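Local coordinates for sensor protein QseC (Escherichia coli, PDB 3JZ3) that senses signals as a membrane-bound histidine kinase, using ATP to phosphorylate itself and probably the response regulator QseB, and activates the flagella regulon, at residues Arg111-Leu125 with Leu184-Met196. Residues are numbered along the deposited sequence; the frame is centred on the assembly and turned at random.
Sequences RTGQPLLLSLLVRNL and LSIVQRIAKLHGM
H194, just past the end of helix 186-193, joins the two segments through its imidazole. H194 NE2 accepts the backbone N-H of Q114 (N to NE2 3.2 Å), which lies close to the ring plane, while H194 ND1 donates to I190 O one turn back (2.7 Å, 172° at the hydrogen). Held at both nitrogens, the ring is fixed in rotation; G113 CA abuts its edge, and L118 CD2 sits over the centre of the H194 ring in a CH-pi contact, 3.5 Å from the centroid. R111, its chain bent at chi2 and chi3, brings NH2 to H194 O (3.1 Å), which lies in the guanidinium plane, with M196 CE packed alongside R111 CG.

Apolar packing joins the helices, whose axes run at 142° and approach to 9.2 Å. I190 is a knob in the hole formed by L117, L118, L120 and L121; I190 CG2, anti to the backbone N, meets L121 CD1 at 3.5 Å. Farther along, V187 fits against L121, N124 and L125.

A Schellman motif with G195 at C-prime ends helix 186-193 and leads toward strand 197-202. The near-antiparallel pair belongs to the helical layer of the alpha/beta sandwich of the GHKL-type ATP-binding domain of histidine kinases.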
loop_
_atom_site.group_PDB
_atom_site.type_symbol
_atom_site.label_atom_id
_atom_site.label_comp_id
_atom_site.label_asym_id
_atom_site.label_seq_id
_atom_site.Cartn_x
_atom_site.Cartn_y
_atom_site.Cartn_z
ATOM N N ARG B 111 -8.199 15.476 -13.058
ATOM C CA ARG B 111 -7.377 16.334 -12.208
ATOM C C ARG B 111 -5.925 15.886 -12.245
ATOM O O ARG B 111 -5.634 14.698 -12.398
ATOM C CB ARG B 111 -7.881 16.330 -10.762
ATOM C CG ARG B 111 -9.119 17.185 -10.519
ATOM C CD ARG B 111 -8.837 18.672 -10.712
ATOM N NE ARG B 111 -7.986 19.235 -9.661
ATOM C CZ ARG B 111 -7.716 20.531 -9.528
ATOM N NH1 ARG B 111 -8.226 21.415 -10.378
ATOM N NH2 ARG B 111 -6.940 20.948 -8.535
ATOM N N THR B 112 -5.020 16.848 -12.115
ATOM C CA THR B 112 -3.601 16.557 -12.038
ATOM C C THR B 112 -3.306 16.057 -10.631
ATOM O O THR B 112 -3.617 16.727 -9.644
ATOM C CB THR B 112 -2.750 17.805 -12.370
ATOM O OG1 THR B 112 -3.155 18.330 -13.641
ATOM C CG2 THR B 112 -1.262 17.454 -12.433
ATOM N N GLY B 113 -2.733 14.866 -10.539
ATOM C CA GLY B 113 -2.429 14.299 -9.239
ATOM C C GLY B 113 -1.612 13.030 -9.250
ATOM O O GLY B 113 -1.336 12.454 -10.303
ATOM N N GLN B 114 -1.221 12.611 -8.054
ATOM C CA GLN B 114 -0.555 11.342 -7.840
ATOM C C GLN B 114 -1.640 10.304 -7.489
ATOM O O GLN B 114 -2.347 10.452 -6.488
ATOM C CB GLN B 114 0.543 11.517 -6.767
ATOM C CG GLN B 114 0.920 10.299 -5.917
ATOM C CD GLN B 114 1.322 9.079 -6.708
ATOM O OE1 GLN B 114 0.571 8.120 -6.779
ATOM N NE2 GLN B 114 2.506 9.105 -7.300
ATOM N N PRO B 115 -1.795 9.272 -8.343
ATOM C CA PRO B 115 -2.882 8.283 -8.284
ATOM C C PRO B 115 -3.011 7.544 -6.950
ATOM O O PRO B 115 -4.121 7.387 -6.442
ATOM C CB PRO B 115 -2.515 7.283 -9.392
ATOM C CG PRO B 115 -1.625 8.022 -10.307
ATOM C CD PRO B 115 -0.875 9.004 -9.465
ATOM N N LEU B 116 -1.890 7.083 -6.402
ATOM C CA LEU B 116 -1.900 6.346 -5.140
ATOM C C LEU B 116 -2.344 7.216 -3.977
ATOM O O LEU B 116 -3.122 6.775 -3.127
ATOM C CB LEU B 116 -0.527 5.742 -4.858
ATOM C CG LEU B 116 -0.244 4.322 -5.360
ATOM C CD1 LEU B 116 -0.568 4.102 -6.842
ATOM C CD2 LEU B 116 1.203 3.995 -5.083
ATOM N N LEU B 117 -1.857 8.453 -3.947
ATOM C CA LEU B 117 -2.258 9.406 -2.924
ATOM C C LEU B 117 -3.743 9.738 -3.011
ATOM O O LEU B 117 -4.425 9.796 -1.986
ATOM C CB LEU B 117 -1.404 10.676 -2.986
ATOM C CG LEU B 117 0.088 10.546 -2.634
ATOM C CD1 LEU B 117 0.741 11.914 -2.584
ATOM C CD2 LEU B 117 0.329 9.795 -1.322
ATOM N N LEU B 118 -4.255 9.933 -4.224
ATOM C CA LEU B 118 -5.682 10.244 -4.388
ATOM C C LEU B 118 -6.552 9.050 -4.026
ATOM O O LEU B 118 -7.657 9.209 -3.503
ATOM C CB LEU B 118 -6.003 10.734 -5.800
ATOM C CG LEU B 118 -5.619 12.182 -6.103
ATOM C CD1 LEU B 118 -6.138 12.580 -7.476
ATOM C CD2 LEU B 118 -6.135 13.145 -5.028
ATOM N N SER B 119 -6.029 7.861 -4.302
ATOM C CA SER B 119 -6.689 6.616 -3.947
ATOM C C SER B 119 -6.781 6.479 -2.426
ATOM O O SER B 119 -7.814 6.072 -1.900
ATOM C CB SER B 119 -5.944 5.432 -4.568
ATOM O OG SER B 119 -6.494 4.204 -4.140
ATOM N N LEU B 120 -5.699 6.839 -1.733
ATOM C CA LEU B 120 -5.656 6.835 -0.266
ATOM C C LEU B 120 -6.648 7.816 0.341
ATOM O O LEU B 120 -7.367 7.472 1.274
ATOM C CB LEU B 120 -4.248 7.170 0.241
ATOM C CG LEU B 120 -3.199 6.062 0.305
ATOM C CD1 LEU B 120 -1.855 6.657 0.691
ATOM C CD2 LEU B 120 -3.610 4.970 1.288
ATOM N N LEU B 121 -6.661 9.041 -0.182
ATOM C CA LEU B 121 -7.613 10.067 0.240
ATOM C C LEU B 121 -9.045 9.544 0.158
ATOM O O LEU B 121 -9.774 9.559 1.153
ATOM C CB LEU B 121 -7.463 11.323 -0.626
ATOM C CG LEU B 121 -8.247 12.580 -0.234
ATOM C CD1 LEU B 121 -7.654 13.803 -0.905
ATOM C CD2 LEU B 121 -9.732 12.462 -0.568
ATOM N N VAL B 122 -9.434 9.073 -1.026
ATOM C CA VAL B 122 -10.808 8.636 -1.270
ATOM C C VAL B 122 -11.174 7.468 -0.358
ATOM O O VAL B 122 -12.258 7.439 0.226
ATOM C CB VAL B 122 -11.044 8.264 -2.763
ATOM C CG1 VAL B 122 -12.405 7.619 -2.947
ATOM C CG2 VAL B 122 -10.927 9.502 -3.646
ATOM N N ARG B 123 -10.246 6.526 -0.229
ATOM C CA ARG B 123 -10.473 5.314 0.541
ATOM C C ARG B 123 -10.640 5.570 2.046
ATOM O O ARG B 123 -11.434 4.901 2.705
ATOM C CB ARG B 123 -9.354 4.313 0.272
ATOM C CG ARG B 123 -9.647 2.921 0.769
ATOM C CD ARG B 123 -10.688 2.205 -0.069
ATOM N NE ARG B 123 -10.977 0.885 0.486
ATOM C CZ ARG B 123 -10.244 -0.205 0.272
ATOM N NH1 ARG B 123 -9.160 -0.157 -0.490
ATOM N NH2 ARG B 123 -10.599 -1.353 0.828
ATOM N N ASN B 124 -9.898 6.536 2.578
ATOM C CA ASN B 124 -10.063 6.965 3.964
ATOM C C ASN B 124 -11.456 7.515 4.250
ATOM O O ASN B 124 -12.068 7.173 5.264
ATOM C CB ASN B 124 -9.007 8.003 4.339
ATOM C CG ASN B 124 -7.732 7.371 4.837
ATOM O OD1 ASN B 124 -7.651 6.933 5.982
ATOM N ND2 ASN B 124 -6.722 7.318 3.979
ATOM N N LEU B 125 -11.947 8.361 3.349
ATOM C CA LEU B 125 -13.287 8.928 3.468
ATOM C C LEU B 125 -14.351 7.842 3.370
ATOM O O LEU B 125 -15.384 7.911 4.041
ATOM C CB LEU B 125 -13.526 9.984 2.387
ATOM C CG LEU B 125 -12.693 11.265 2.388
ATOM C CD1 LEU B 125 -13.043 12.081 1.158
ATOM C CD2 LEU B 125 -12.903 12.081 3.658
ATOM N N LEU B 184 -8.085 11.409 10.904
ATOM C CA LEU B 184 -7.818 11.353 9.463
ATOM C C LEU B 184 -7.626 12.759 8.879
ATOM O O LEU B 184 -8.559 13.370 8.342
ATOM C CB LEU B 184 -8.926 10.580 8.729
ATOM C CG LEU B 184 -8.975 9.043 8.783
ATOM C CD1 LEU B 184 -9.075 8.462 10.198
ATOM C CD2 LEU B 184 -10.121 8.529 7.924
ATOM N N SER B 185 -6.400 13.259 9.012
ATOM C CA SER B 185 -6.014 14.579 8.523
ATOM C C SER B 185 -5.023 14.454 7.369
ATOM O O SER B 185 -4.510 15.458 6.864
ATOM C CB SER B 185 -5.399 15.401 9.656
ATOM O OG SER B 185 -4.221 14.779 10.146
ATOM N N ILE B 186 -4.748 13.213 6.970
ATOM C CA ILE B 186 -3.992 12.934 5.752
ATOM C C ILE B 186 -4.848 13.345 4.554
ATOM O O ILE B 186 -4.324 13.766 3.516
ATOM C CB ILE B 186 -3.576 11.435 5.645
ATOM C CG1 ILE B 186 -2.491 11.255 4.571
ATOM C CG2 ILE B 186 -4.796 10.539 5.396
ATOM C CD1 ILE B 186 -2.137 9.800 4.235
ATOM N N VAL B 187 -6.165 13.220 4.726
ATOM C CA VAL B 187 -7.149 13.676 3.753
ATOM C C VAL B 187 -6.934 15.163 3.483
ATOM O O VAL B 187 -6.836 15.575 2.329
ATOM C CB VAL B 187 -8.595 13.405 4.235
ATOM C CG1 VAL B 187 -9.616 14.031 3.294
ATOM C CG2 VAL B 187 -8.841 11.899 4.372
ATOM N N GLN B 188 -6.823 15.952 4.550
ATOM C CA GLN B 188 -6.543 17.381 4.427
ATOM C C GLN B 188 -5.187 17.653 3.768
ATOM O O GLN B 188 -5.061 18.575 2.964
ATOM C CB GLN B 188 -6.625 18.073 5.793
ATOM N N ARG B 189 -4.189 16.839 4.101
ATOM C CA ARG B 189 -2.825 17.025 3.603
ATOM C C ARG B 189 -2.698 16.678 2.117
ATOM O O ARG B 189 -2.115 17.444 1.343
ATOM C CB ARG B 189 -1.839 16.204 4.445
ATOM C CG ARG B 189 -0.369 16.436 4.124
ATOM C CD ARG B 189 0.546 15.757 5.152
ATOM N NE ARG B 189 0.729 16.567 6.360
ATOM C CZ ARG B 189 0.072 16.392 7.505
ATOM N NH1 ARG B 189 -0.831 15.425 7.633
ATOM N NH2 ARG B 189 0.322 17.190 8.533
ATOM N N ILE B 190 -3.238 15.526 1.730
ATOM C CA ILE B 190 -3.237 15.094 0.333
ATOM C C ILE B 190 -4.040 16.071 -0.528
ATOM O O ILE B 190 -3.586 16.476 -1.602
ATOM C CB ILE B 190 -3.777 13.651 0.188
ATOM C CG1 ILE B 190 -2.725 12.646 0.657
ATOM C CG2 ILE B 190 -4.196 13.357 -1.252
ATOM C CD1 ILE B 190 -3.277 11.254 0.908
ATOM N N ALA B 191 -5.221 16.447 -0.041
ATOM C CA ALA B 191 -6.070 17.419 -0.723
ATOM C C ALA B 191 -5.312 18.715 -1.003
ATOM O O ALA B 191 -5.284 19.182 -2.144
ATOM C CB ALA B 191 -7.328 17.701 0.095
ATOM N N LYS B 192 -4.686 19.269 0.038
ATOM C CA LYS B 192 -3.945 20.532 -0.052
ATOM C C LYS B 192 -2.807 20.440 -1.060
ATOM O O LYS B 192 -2.553 21.384 -1.804
ATOM C CB LYS B 192 -3.405 20.947 1.322
ATOM N N LEU B 193 -2.139 19.291 -1.084
ATOM C CA LEU B 193 -1.076 19.029 -2.048
ATOM C C LEU B 193 -1.601 19.063 -3.489
ATOM O O LEU B 193 -0.893 19.492 -4.399
ATOM C CB LEU B 193 -0.411 17.683 -1.737
ATOM C CG LEU B 193 0.730 17.152 -2.608
ATOM C CD1 LEU B 193 1.990 17.993 -2.459
ATOM C CD2 LEU B 193 1.016 15.705 -2.253
ATOM N N HIS B 194 -2.845 18.623 -3.677
ATOM C CA HIS B 194 -3.479 18.577 -4.996
ATOM C C HIS B 194 -4.259 19.847 -5.345
ATOM O O HIS B 194 -4.967 19.888 -6.355
ATOM C CB HIS B 194 -4.417 17.372 -5.078
ATOM C CG HIS B 194 -3.705 16.061 -5.148
ATOM N ND1 HIS B 194 -3.250 15.401 -4.028
ATOM C CD2 HIS B 194 -3.368 15.288 -6.205
ATOM C CE1 HIS B 194 -2.662 14.276 -4.393
ATOM N NE2 HIS B 194 -2.719 14.184 -5.710
ATOM N N GLY B 195 -4.136 20.875 -4.509
ATOM C CA GLY B 195 -4.875 22.123 -4.705
ATOM C C GLY B 195 -6.365 21.957 -4.460
ATOM O O GLY B 195 -7.184 22.629 -5.089
HETATM N N MSE B 196 -6.710 21.057 -3.544
HETATM C CA MSE B 196 -8.098 20.754 -3.230
HETATM C C MSE B 196 -8.415 21.184 -1.809
HETATM O O MSE B 196 -7.528 21.255 -0.960
HETATM C CB MSE B 196 -8.381 19.254 -3.385
HETATM C CG MSE B 196 -8.218 18.709 -4.796
HETATM SE SE MSE B 196 -8.401 16.757 -4.868
HETATM C CE MSE B 196 -8.075 16.495 -6.778
#